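Calmodulin, putative (PDB 4OCI) binds calcium through an EF-hand and is involved in initiating phagocytosis of human erythrocytes by Entamoeba histolytica. Local coordinates at residues E98-R101 and I102-I106. Sequence-based numbering, arbitrary orientation.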
loop_
_atom_site.group_PDB
_atom_site.type_symbol
_atom_site.label_atom_id
_atom_site.label_comp_id
_atom_site.label_asym_id
_atom_site.label_seq_id
_atom_site.Cartn_x
_atom_site.Cartn_y
_atom_site.Cartn_z
ATOM N N GLU A 98 -11.069 -9.200 -27.635
ATOM C CA GLU A 98 -10.541 -7.902 -28.073
ATOM C C GLU A 98 -10.162 -7.036 -26.825
ATOM O O GLU A 98 -9.180 -6.274 -26.826
ATOM C CB GLU A 98 -11.517 -7.151 -28.947
ATOM C CG GLU A 98 -11.723 -7.822 -30.349
ATOM C CD GLU A 98 -10.446 -7.655 -31.255
ATOM O OE1 GLU A 98 -9.764 -6.568 -31.148
ATOM O OE2 GLU A 98 -10.117 -8.584 -32.059
ATOM N N LEU A 99 -10.992 -7.088 -25.804
ATOM C CA LEU A 99 -10.576 -6.571 -24.483
ATOM C C LEU A 99 -9.233 -7.153 -24.015
ATOM O O LEU A 99 -8.409 -6.420 -23.550
ATOM C CB LEU A 99 -11.626 -6.904 -23.441
ATOM C CG LEU A 99 -11.307 -6.211 -22.092
ATOM C CD1 LEU A 99 -11.008 -4.672 -22.200
ATOM C CD2 LEU A 99 -12.350 -6.499 -21.040
ATOM N N ARG A 100 -9.073 -8.469 -24.053
ATOM C CA ARG A 100 -7.773 -9.118 -23.777
ATOM C C ARG A 100 -6.680 -8.500 -24.583
ATOM O O ARG A 100 -5.629 -8.181 -24.026
ATOM C CB ARG A 100 -7.829 -10.645 -23.996
ATOM C CG ARG A 100 -6.520 -11.423 -23.735
ATOM C CD ARG A 100 -6.671 -12.928 -24.050
ATOM N NE ARG A 100 -7.453 -13.662 -23.019
ATOM C CZ ARG A 100 -6.967 -14.080 -21.853
ATOM N NH1 ARG A 100 -5.700 -13.806 -21.470
ATOM N NH2 ARG A 100 -7.761 -14.743 -21.018
ATOM N N ARG A 101 -6.861 -8.306 -25.883
ATOM C CA ARG A 101 -5.836 -7.628 -26.691
ATOM C C ARG A 101 -5.461 -6.245 -26.133
ATOM O O ARG A 101 -4.255 -5.908 -25.992
ATOM C CB ARG A 101 -6.199 -7.532 -28.208
ATOM C CG ARG A 101 -5.057 -6.966 -29.060
ATOM C CD ARG A 101 -5.488 -6.770 -30.520
ATOM N NE ARG A 101 -6.821 -6.138 -30.495
ATOM C CZ ARG A 101 -7.075 -4.821 -30.305
ATOM N NH1 ARG A 101 -6.076 -3.947 -30.156
ATOM N NH2 ARG A 101 -8.347 -4.363 -30.245
ATOM N N ILE A 102 -6.481 -5.453 -25.852
ATOM C CA ILE A 102 -6.310 -4.073 -25.444
ATOM C C ILE A 102 -5.533 -4.007 -24.151
ATOM O O ILE A 102 -4.632 -3.195 -24.008
ATOM C CB ILE A 102 -7.669 -3.401 -25.125
ATOM C CG1 ILE A 102 -8.634 -3.385 -26.315
ATOM C CG2 ILE A 102 -7.472 -1.970 -24.451
ATOM C CD1 ILE A 102 -8.183 -2.673 -27.403
ATOM N N LEU A 103 -5.935 -4.818 -23.188
ATOM C CA LEU A 103 -5.321 -4.874 -21.861
ATOM C C LEU A 103 -3.894 -5.427 -21.977
ATOM O O LEU A 103 -3.024 -5.043 -21.190
ATOM C CB LEU A 103 -6.149 -5.746 -20.877
ATOM C CG LEU A 103 -7.549 -5.265 -20.451
ATOM C CD1 LEU A 103 -8.318 -6.395 -19.764
ATOM C CD2 LEU A 103 -7.439 -4.076 -19.496
ATOM N N SER A 104 -3.640 -6.319 -22.935
ATOM C CA SER A 104 -2.269 -6.735 -23.198
ATOM C C SER A 104 -1.472 -5.592 -23.734
ATOM O O SER A 104 -0.322 -5.414 -23.391
ATOM C CB SER A 104 -2.229 -7.928 -24.139
ATOM O OG SER A 104 -2.836 -8.994 -23.473
ATOM N N THR A 105 -2.098 -4.782 -24.543
ATOM C CA THR A 105 -1.429 -3.757 -25.282
ATOM C C THR A 105 -1.055 -2.531 -24.491
ATOM O O THR A 105 0.086 -2.093 -24.604
ATOM C CB THR A 105 -2.299 -3.382 -26.480
ATOM O OG1 THR A 105 -2.212 -4.459 -27.408
ATOM C CG2 THR A 105 -1.860 -2.104 -27.162
ATOM N N ILE A 106 -1.966 -1.994 -23.688
ATOM C CA ILE A 106 -1.859 -0.607 -23.188
ATOM C C ILE A 106 -1.286 -0.392 -21.774
ATOM O O ILE A 106 -0.972 0.761 -21.366
ATOM C CB ILE A 106 -3.176 0.172 -23.310
ATOM C CG1 ILE A 106 -4.196 -0.380 -22.332
ATOM C CG2 ILE A 106 -3.676 0.191 -24.769
ATOM C CD1 ILE A 106 -5.442 0.261 -22.492
#
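Leu-99 and Leu-103 meet one turn apart on helix 96-106, which follows strand 93-95 in the C-terminal EF-hand pair. The CG of Leu-99 lies 3.8 Å from CD1 of Leu-103, and the two side chains cross at a slant. In the backbone, Leu-103 N gives a nearly straight bond to Leu-99 O (3.0 Å, 170°). On another side of the helix, CD1 of Ile-102 sits 3.3 Å from NH2 of Arg-101, oblique to the guanidinium. In Arg-101, chi1 and chi2 run extended and the chain bends at chi3 (45°). NE and NH2 of Arg-101 both grip OE1 of Glu-98, side-on, NH2 at 2.8 Å in a salt bridge. OE1 lies in the guanidinium plane, so the two bonds should limit rotation of the group. Arg-101 O accepts two bonds from Thr-105. Thr-105 N lies 2.8 Å from Arg-101 O. Thr-105 OG1, set beside its own backbone N (chi1 -73°), donates from above the carbonyl plane, 2.9 Å from Arg-101 O. Around this helix, Phe-119 and Phe-135 pack on Leu-99, and Ala-82 packs on Ile-102. Arg-100 reaches away to Glu-126, while Ser-104 OG is hydrogen-bonded to Gln-112 OE1.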